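Long-range contacts in substrate-binding protein (Synechococcus sp., PDB 6WPN), which probably binds a sugar or oligosaccharide in the periplasm as the substrate-binding protein of a transport system: residues R82-D86 and P305-Q310; Q212-N217 and A416-N421; T322-A328 and S339-A343. One frame throughout, in Å; residues are numbered along the deposited sequence.

Interaction 1: residues R82-D86 and P305-Q310; sequences RTAPD and PRQSQQ
The backbones of Arg82-Asp86 and Pro305-Gln310, both without regular helix or strand, come closest at Asp86 and Ser308, whose CA atoms lie 5.3 Å apart. There the two side chains join: Ser308 OG donates to Asp86 OD2 at 2.7 Å, reaching the lone pair that faces away from OD1. The serine hydroxyl stands anti to its own backbone N (chi1 174°), which turns it onto the carboxylate, while Asp86 OD1 takes the backbone N-H of Gln31. Both oxygens of this buried carboxylate are therefore engaged. The Pro305 ring lies against the Pro85 backbone, its CG 3.2 Å from Pro85 O. Next to it, Ala84 CB meets Gln307 CB at 3.7 Å, and Val79 of helix 72-80 touches both side chains. The two loops lie at the ends of neighbouring antiparallel strands: the first leads into strand 87-90, the second follows strand 295-303. A Schellman motif at Arg82 ends the helix before the first, and Gln310 is the N-cap residue of helix 311-321. A type I turn from Pro305 to Ser308, closed by Ser308 N to Pro305 O, brings the serine round to Asp86. The Gln310 amide crosses the carboxylate with planes 74° apart, and its NE2 bonds instead to Thr29 O.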
loop_
_atom_site.group_PDB
_atom_site.type_symbol
_atom_site.label_atom_id
_atom_site.label_comp_id
_atom_site.label_asym_id
_atom_site.label_seq_id
_atom_site.Cartn_x
_atom_site.Cartn_y
_atom_site.Cartn_z
ATOM N N ARG A 82 -29.948 5.296 -2.796
ATOM C CA ARG A 82 -29.906 5.806 -4.166
ATOM C C ARG A 82 -29.265 7.191 -4.205
ATOM O O ARG A 82 -29.737 8.106 -4.884
ATOM C CB ARG A 82 -31.298 5.828 -4.803
ATOM C CG ARG A 82 -31.258 5.937 -6.321
ATOM C CD ARG A 82 -32.378 5.190 -7.004
ATOM N NE ARG A 82 -32.230 5.272 -8.454
ATOM C CZ ARG A 82 -33.161 4.896 -9.323
ATOM N NH1 ARG A 82 -34.320 4.416 -8.888
ATOM N NH2 ARG A 82 -32.935 5.007 -10.626
ATOM N N THR A 83 -28.187 7.352 -3.440
ATOM C CA THR A 83 -27.355 8.551 -3.444
ATOM C C THR A 83 -25.888 8.150 -3.527
ATOM O O THR A 83 -25.032 8.624 -2.773
ATOM C CB THR A 83 -27.612 9.426 -2.219
ATOM O OG1 THR A 83 -27.459 8.646 -1.029
ATOM C CG2 THR A 83 -29.013 10.025 -2.262
ATOM N N ALA A 84 -25.588 7.260 -4.467
ATOM C CA ALA A 84 -24.240 6.728 -4.587
ATOM C C ALA A 84 -23.274 7.835 -4.998
ATOM O O ALA A 84 -23.632 8.708 -5.795
ATOM C CB ALA A 84 -24.200 5.592 -5.610
ATOM N N PRO A 85 -22.053 7.832 -4.470
ATOM C CA PRO A 85 -21.083 8.861 -4.853
ATOM C C PRO A 85 -20.719 8.727 -6.321
ATOM O O PRO A 85 -20.944 7.696 -6.958
ATOM C CB PRO A 85 -19.883 8.581 -3.944
ATOM C CG PRO A 85 -20.019 7.137 -3.587
ATOM C CD PRO A 85 -21.489 6.864 -3.514
ATOM N N ASP A 86 -20.161 9.803 -6.864
ATOM C CA ASP A 86 -19.857 9.820 -8.288
ATOM C C ASP A 86 -18.438 9.358 -8.606
ATOM O O ASP A 86 -18.232 8.653 -9.600
ATOM C CB ASP A 86 -20.104 11.225 -8.843
ATOM C CG ASP A 86 -21.545 11.677 -8.647
ATOM O OD1 ASP A 86 -21.786 12.571 -7.809
ATOM O OD2 ASP A 86 -22.442 11.114 -9.309
ATOM N N PRO A 305 -19.115 4.669 -9.647
ATOM C CA PRO A 305 -20.165 3.670 -9.404
ATOM C C PRO A 305 -21.217 3.674 -10.503
ATOM O O PRO A 305 -21.544 4.717 -11.072
ATOM C CB PRO A 305 -20.757 4.108 -8.061
ATOM C CG PRO A 305 -19.623 4.829 -7.388
ATOM C CD PRO A 305 -18.923 5.563 -8.493
ATOM N N ARG A 306 -21.736 2.482 -10.814
ATOM C CA ARG A 306 -22.737 2.376 -11.871
ATOM C C ARG A 306 -24.020 3.112 -11.510
ATOM O O ARG A 306 -24.737 3.577 -12.403
ATOM C CB ARG A 306 -23.037 0.909 -12.183
ATOM C CG ARG A 306 -22.197 0.328 -13.315
ATOM C CD ARG A 306 -22.849 -0.911 -13.912
ATOM N NE ARG A 306 -24.208 -0.631 -14.367
ATOM C CZ ARG A 306 -25.002 -1.516 -14.961
ATOM N NH1 ARG A 306 -24.581 -2.753 -15.183
ATOM N NH2 ARG A 306 -26.224 -1.160 -15.336
ATOM N N GLN A 307 -24.325 3.235 -10.217
ATOM C CA GLN A 307 -25.503 3.989 -9.806
ATOM C C GLN A 307 -25.362 5.486 -10.035
ATOM O O GLN A 307 -26.362 6.202 -9.923
ATOM C CB GLN A 307 -25.821 3.734 -8.331
ATOM C CG GLN A 307 -26.745 2.552 -8.080
ATOM C CD GLN A 307 -26.088 1.215 -8.357
ATOM O OE1 GLN A 307 -24.869 1.068 -8.234
ATOM N NE2 GLN A 307 -26.895 0.230 -8.737
ATOM N N SER A 308 -24.161 5.979 -10.330
ATOM C CA SER A 308 -23.979 7.409 -10.543
ATOM C C SER A 308 -24.814 7.888 -11.726
ATOM O O SER A 308 -24.740 7.328 -12.823
ATOM C CB SER A 308 -22.504 7.727 -10.775
ATOM O OG SER A 308 -22.336 9.090 -11.116
ATOM N N GLN A 309 -25.605 8.932 -11.497
ATOM C CA GLN A 309 -26.439 9.520 -12.535
ATOM C C GLN A 309 -25.742 10.652 -13.281
ATOM O O GLN A 309 -26.346 11.257 -14.173
ATOM C CB GLN A 309 -27.759 10.015 -11.930
ATOM C CG GLN A 309 -28.508 8.962 -11.108
ATOM C CD GLN A 309 -29.139 7.869 -11.962
ATOM O OE1 GLN A 309 -30.333 7.914 -12.266
ATOM N NE2 GLN A 309 -28.341 6.874 -12.338
ATOM N N GLN A 310 -24.492 10.950 -12.940
ATOM C CA GLN A 310 -23.679 11.939 -13.639
ATOM C C GLN A 310 -22.344 11.323 -14.034
ATOM O O GLN A 310 -21.273 11.864 -13.753
ATOM C CB GLN A 310 -23.430 13.176 -12.781
ATOM C CG GLN A 310 -24.538 13.536 -11.811
ATOM C CD GLN A 310 -24.204 14.780 -11.001
ATOM O OE1 GLN A 310 -23.703 15.772 -11.538
ATOM N NE2 GLN A 310 -24.457 14.722 -9.698
#

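Interaction 2: residues Q212-N217 and A416-N421; sequences QRAAFN and AEQQWN
Residues Gln212-Asn217 form an irregular strip of chain laid along one side of helix 409-427, which meets it through Ala416, Glu417, Trp420 and Asn421, in a partly buried contact near the C terminus. Two bonds from the helix side chains grip the backbone of the strip. Trp420 NE1 donates to Gln212 O at 2.8 Å, a bent bond (137°) with the oxygen tilted from the indole plane, and Asn421 OD1 accepts from Ala214 N at 2.9 Å in a nearly straight one lying in the carbonyl plane. Ala214 CB sits between these grips, 3.5 Å from Trp420 CD1, and also packs on Glu417 CG. The indole comes edge-on to the peptide between Arg213 and Ala214; with CG anti to the backbone N (chi1 170°), it extends from the helix toward the strip. A phenylalanine in place of Trp420 would probably leave Gln212 O without this donor and let that end of the strip shift. Further along, Phe216 CZ rests 3.8 Å from Ala416 CB, while Leu391 of helix 388-403 touches both Phe216 and Trp420. Asn217 ND2 lies across the Glu417 carboxylate, its amide 85° from that plane, and makes weak bonds to both oxygens; Asn217 OD1 is taken by Arg222. Arg213 reaches Trp428 O beyond the segments. This is loop-on-helix packing, in which side chains of the last long helix of a solute-binding protein fix the chain leading into helix 219-233.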
loop_
_atom_site.group_PDB
_atom_site.type_symbol
_atom_site.label_atom_id
_atom_site.label_comp_id
_atom_site.label_asym_id
_atom_site.label_seq_id
_atom_site.Cartn_x
_atom_site.Cartn_y
_atom_site.Cartn_z
ATOM N N GLN A 212 -10.275 -19.864 -7.595
ATOM C CA GLN A 212 -10.252 -19.155 -6.315
ATOM C C GLN A 212 -10.085 -20.108 -5.135
ATOM O O GLN A 212 -10.484 -19.797 -4.010
ATOM C CB GLN A 212 -11.506 -18.295 -6.146
ATOM C CG GLN A 212 -11.657 -17.269 -7.243
ATOM C CD GLN A 212 -10.581 -16.217 -7.186
ATOM O OE1 GLN A 212 -9.486 -16.384 -7.727
ATOM N NE2 GLN A 212 -10.884 -15.124 -6.526
ATOM N N ARG A 213 -9.477 -21.263 -5.374
ATOM C CA ARG A 213 -9.220 -22.226 -4.316
ATOM C C ARG A 213 -7.868 -21.934 -3.663
ATOM O O ARG A 213 -6.995 -21.287 -4.247
ATOM C CB ARG A 213 -9.231 -23.646 -4.887
ATOM C CG ARG A 213 -10.611 -24.186 -5.273
ATOM C CD ARG A 213 -11.622 -24.151 -4.136
ATOM N NE ARG A 213 -12.732 -25.072 -4.383
ATOM C CZ ARG A 213 -13.937 -24.709 -4.815
ATOM N NH1 ARG A 213 -14.204 -23.431 -5.050
ATOM N NH2 ARG A 213 -14.879 -25.627 -5.009
ATOM N N ALA A 214 -7.706 -22.419 -2.432
ATOM C CA ALA A 214 -6.463 -22.201 -1.698
ATOM C C ALA A 214 -5.294 -22.861 -2.422
ATOM O O ALA A 214 -5.341 -24.050 -2.745
ATOM C CB ALA A 214 -6.580 -22.745 -0.275
ATOM N N ALA A 215 -4.240 -22.087 -2.672
ATOM C CA ALA A 215 -3.060 -22.600 -3.358
ATOM C C ALA A 215 -1.782 -22.491 -2.535
ATOM O O ALA A 215 -0.704 -22.808 -3.052
ATOM C CB ALA A 215 -2.874 -21.877 -4.695
ATOM N N PHE A 216 -1.864 -22.069 -1.272
ATOM C CA PHE A 216 -0.671 -21.779 -0.486
ATOM C C PHE A 216 -0.195 -22.953 0.360
ATOM O O PHE A 216 0.824 -22.823 1.045
ATOM C CB PHE A 216 -0.906 -20.569 0.425
ATOM C CG PHE A 216 -2.127 -20.688 1.288
ATOM C CD1 PHE A 216 -2.070 -21.353 2.502
ATOM C CD2 PHE A 216 -3.326 -20.122 0.895
ATOM C CE1 PHE A 216 -3.192 -21.465 3.299
ATOM C CE2 PHE A 216 -4.451 -20.227 1.690
ATOM C CZ PHE A 216 -4.382 -20.900 2.895
ATOM N N ASN A 217 -0.906 -24.081 0.360
ATOM C CA ASN A 217 -0.441 -25.268 1.078
ATOM C C ASN A 217 0.604 -25.979 0.214
ATOM O O ASN A 217 0.406 -27.077 -0.308
ATOM C CB ASN A 217 -1.609 -26.178 1.432
ATOM C CG ASN A 217 -1.207 -27.307 2.362
ATOM O OD1 ASN A 217 -0.112 -27.305 2.926
ATOM N ND2 ASN A 217 -2.098 -28.273 2.535
ATOM N N ALA A 416 -5.841 -22.692 7.764
ATOM C CA ALA A 416 -6.092 -21.614 6.811
ATOM C C ALA A 416 -6.584 -22.161 5.476
ATOM O O ALA A 416 -7.540 -21.634 4.894
ATOM C CB ALA A 416 -4.829 -20.776 6.620
ATOM N N GLU A 417 -5.947 -23.220 4.978
ATOM C CA GLU A 417 -6.358 -23.805 3.706
ATOM C C GLU A 417 -7.802 -24.290 3.766
ATOM O O GLU A 417 -8.593 -24.042 2.851
ATOM C CB GLU A 417 -5.417 -24.950 3.329
ATOM C CG GLU A 417 -5.850 -25.725 2.100
ATOM C CD GLU A 417 -5.110 -27.041 1.948
ATOM O OE1 GLU A 417 -4.997 -27.789 2.948
ATOM O OE2 GLU A 417 -4.634 -27.324 0.828
ATOM N N GLN A 418 -8.162 -24.988 4.844
ATOM C CA GLN A 418 -9.505 -25.547 4.952
ATOM C C GLN A 418 -10.552 -24.460 5.167
ATOM O O GLN A 418 -11.657 -24.542 4.620
ATOM C CB GLN A 418 -9.542 -26.570 6.084
ATOM C CG GLN A 418 -8.718 -27.812 5.793
ATOM C CD GLN A 418 -8.495 -28.670 7.021
ATOM O OE1 GLN A 418 -8.781 -28.253 8.144
ATOM N NE2 GLN A 418 -7.991 -29.882 6.813
ATOM N N GLN A 419 -10.222 -23.430 5.951
ATOM C CA GLN A 419 -11.161 -22.332 6.158
ATOM C C GLN A 419 -11.389 -21.539 4.876
ATOM O O GLN A 419 -12.526 -21.158 4.574
ATOM C CB GLN A 419 -10.674 -21.422 7.281
ATOM C CG GLN A 419 -10.786 -22.057 8.653
ATOM C CD GLN A 419 -10.543 -21.069 9.772
ATOM O OE1 GLN A 419 -10.328 -19.880 9.527
ATOM N NE2 GLN A 419 -10.579 -21.552 11.012
ATOM N N TRP A 420 -10.325 -21.262 4.115
ATOM C CA TRP A 420 -10.511 -20.541 2.859
ATOM C C TRP A 420 -11.335 -21.358 1.870
ATOM O O TRP A 420 -12.197 -20.814 1.172
ATOM C CB TRP A 420 -9.165 -20.163 2.238
ATOM C CG TRP A 420 -9.342 -19.646 0.840
ATOM C CD1 TRP A 420 -9.119 -20.327 -0.322
ATOM C CD2 TRP A 420 -9.834 -18.354 0.460
ATOM N NE1 TRP A 420 -9.423 -19.531 -1.402
ATOM C CE2 TRP A 420 -9.863 -18.316 -0.948
ATOM C CE3 TRP A 420 -10.243 -17.221 1.175
ATOM C CZ2 TRP A 420 -10.281 -17.189 -1.656
ATOM C CZ3 TRP A 420 -10.658 -16.103 0.472
ATOM C CH2 TRP A 420 -10.674 -16.095 -0.931
ATOM N N ASN A 421 -11.074 -22.664 1.780
ATOM C CA ASN A 421 -11.829 -23.494 0.847
ATOM C C ASN A 421 -13.286 -23.621 1.269
ATOM O O ASN A 421 -14.164 -23.800 0.417
ATOM C CB ASN A 421 -11.175 -24.870 0.717
ATOM C CG ASN A 421 -9.881 -24.828 -0.077
ATOM O OD1 ASN A 421 -9.664 -23.925 -0.881
ATOM N ND2 ASN A 421 -9.010 -25.803 0.153
#

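Interaction 3: residues T322-A328 and S339-A343; sequences TNGTNQA and SSLEA
Gln327 reaches from helix 324-334 to the chain just ahead of helix 341-352, where its OE1 accepts from Ser339 N at 2.8 Å and, weakly, from Ser340 N. Its CG stands opposite the carbonyl carbon (chi1 -81°) and the chain is extended beyond CG, which carries the amide to Ser339. The Ser339 N-H comes in tilted 21° from the amide carbonyl plane. At the other end of the amide group, NE2 donates weakly to Ser339 OG. Beyond this polar end the two helices touch through small residues: Ala343 CB lies 3.4 Å from Ala328 N and 3.7 Å from Ala328 CB, and also meets Gly324 O and Gln327 CB. The backbone comes so near that the CA atoms of Ala328 and Ala343 are 4.5 Å apart. Gly324 lies against Ser340 OG and Glu342, its CA 3.8 Å from Glu342 OE1.

A second ring of bonds sets these groups. Gln327 NE2 also gives a nearly straight bond (172°) to Thr322 O at 2.7 Å, which fixes the rotation of the amide; NE2 lies above the carbonyl plane of Thr322, while Thr322 O lies in the amide plane of Gln327. Asn323 and Ser340 are N-caps, Asn323 OD1 accepting from Asn326 N and Ser340 OG from Ala343 N. Ser339 OG is bonded to Trp139 O on strand 137-149, and Thr322 OG1 to Tyr119. The buried amide thus has one strong and one weaker bond at each end, its oxygen holding two backbone N-H groups in the turn just before helix 341-352.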
loop_
_atom_site.group_PDB
_atom_site.type_symbol
_atom_site.label_atom_id
_atom_site.label_comp_id
_atom_site.label_asym_id
_atom_site.label_seq_id
_atom_site.Cartn_x
_atom_site.Cartn_y
_atom_site.Cartn_z
ATOM N N THR A 322 -6.468 13.615 -12.088
ATOM C CA THR A 322 -5.341 12.785 -12.483
ATOM C C THR A 322 -4.619 13.314 -13.718
ATOM O O THR A 322 -3.885 12.563 -14.365
ATOM C CB THR A 322 -5.811 11.351 -12.722
ATOM O OG1 THR A 322 -6.751 11.336 -13.803
ATOM C CG2 THR A 322 -6.479 10.797 -11.474
ATOM N N ASN A 323 -4.782 14.594 -14.051
ATOM C CA ASN A 323 -4.073 15.119 -15.208
ATOM C C ASN A 323 -2.619 15.397 -14.833
ATOM O O ASN A 323 -2.176 15.118 -13.715
ATOM C CB ASN A 323 -4.764 16.373 -15.751
ATOM C CG ASN A 323 -4.704 17.557 -14.794
ATOM O OD1 ASN A 323 -4.038 17.517 -13.759
ATOM N ND2 ASN A 323 -5.407 18.623 -15.147
ATOM N N GLY A 324 -1.871 15.981 -15.772
ATOM C CA GLY A 324 -0.452 16.212 -15.539
ATOM C C GLY A 324 -0.204 17.200 -14.415
ATOM O O GLY A 324 0.611 16.955 -13.522
ATOM N N THR A 325 -0.901 18.337 -14.450
ATOM C CA THR A 325 -0.619 19.417 -13.511
ATOM C C THR A 325 -0.994 19.022 -12.090
ATOM O O THR A 325 -0.221 19.240 -11.149
ATOM C CB THR A 325 -1.383 20.677 -13.916
ATOM O OG1 THR A 325 -1.005 21.066 -15.241
ATOM C CG2 THR A 325 -1.092 21.813 -12.942
ATOM N N ASN A 326 -2.184 18.445 -11.910
ATOM C CA ASN A 326 -2.634 18.107 -10.564
ATOM C C ASN A 326 -1.837 16.946 -9.979
ATOM O O ASN A 326 -1.524 16.944 -8.782
ATOM C CB ASN A 326 -4.132 17.793 -10.568
ATOM C CG ASN A 326 -4.985 19.011 -10.907
ATOM O OD1 ASN A 326 -4.688 20.128 -10.483
ATOM N ND2 ASN A 326 -6.063 18.793 -11.655
ATOM N N GLN A 327 -1.495 15.949 -10.799
ATOM C CA GLN A 327 -0.726 14.822 -10.281
ATOM C C GLN A 327 0.690 15.240 -9.912
ATOM O O GLN A 327 1.227 14.795 -8.892
ATOM C CB GLN A 327 -0.707 13.681 -11.298
ATOM C CG GLN A 327 -1.961 12.825 -11.271
ATOM C CD GLN A 327 -1.701 11.397 -11.698
ATOM O OE1 GLN A 327 -0.948 10.675 -11.047
ATOM N NE2 GLN A 327 -2.323 10.980 -12.800
ATOM N N ALA A 328 1.307 16.106 -10.720
ATOM C CA ALA A 328 2.634 16.610 -10.380
ATOM C C ALA A 328 2.598 17.380 -9.068
ATOM O O ALA A 328 3.448 17.181 -8.192
ATOM C CB ALA A 328 3.172 17.486 -11.513
ATOM N N SER A 339 0.912 8.587 -11.464
ATOM C CA SER A 339 0.713 7.657 -12.564
ATOM C C SER A 339 0.657 8.354 -13.916
ATOM O O SER A 339 0.598 7.676 -14.947
ATOM C CB SER A 339 -0.567 6.840 -12.344
ATOM O OG SER A 339 -1.703 7.686 -12.263
ATOM N N SER A 340 0.681 9.685 -13.933
ATOM C CA SER A 340 0.734 10.438 -15.175
ATOM C C SER A 340 2.155 10.451 -15.713
ATOM O O SER A 340 3.100 10.745 -14.976
ATOM C CB SER A 340 0.249 11.868 -14.943
ATOM O OG SER A 340 0.616 12.720 -16.014
ATOM N N LEU A 341 2.302 10.155 -17.008
ATOM C CA LEU A 341 3.621 10.175 -17.635
ATOM C C LEU A 341 4.236 11.567 -17.580
ATOM O O LEU A 341 5.425 11.720 -17.271
ATOM C CB LEU A 341 3.526 9.683 -19.079
ATOM C CG LEU A 341 3.167 8.202 -19.218
ATOM C CD1 LEU A 341 2.987 7.819 -20.674
ATOM C CD2 LEU A 341 4.220 7.328 -18.540
ATOM N N GLU A 342 3.437 12.595 -17.882
ATOM C CA GLU A 342 3.927 13.968 -17.833
ATOM C C GLU A 342 4.403 14.324 -16.431
ATOM O O GLU A 342 5.494 14.874 -16.250
ATOM C CB GLU A 342 2.815 14.926 -18.259
ATOM C CG GLU A 342 2.399 14.819 -19.710
ATOM C CD GLU A 342 1.251 15.732 -20.064
ATOM O OE1 GLU A 342 0.640 16.323 -19.149
ATOM O OE2 GLU A 342 0.968 15.859 -21.273
ATOM N N ALA A 343 3.588 14.011 -15.421
ATOM C CA ALA A 343 3.940 14.334 -14.043
ATOM C C ALA A 343 5.089 13.471 -13.536
ATOM O O ALA A 343 5.972 13.961 -12.820
ATOM C CB ALA A 343 2.714 14.180 -13.146
#

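From the N terminus, residues 82-86 come first, entering strand 87-90; interaction 1 closes when the chain returns at 305-310, with 218 residues in between. Before that return, 212-217 has already opened interaction 2, which closes only at 416-421 on helix 409-427, so the two loops cross. Interaction 3, 322-328 with 339-343, follows interaction 1 in series and is a short loop nested within interaction 2. Interaction 1 links loops beside strands 87-90 and 295-303, interaction 3 joins the starts of helices 324-334 and 341-352, and interaction 2 holds the approach to helix 219-233 against helix 409-427. None touches another; interactions 2 and 3 lie on opposite sides of the chain's centre, their own centres 40 Å apart.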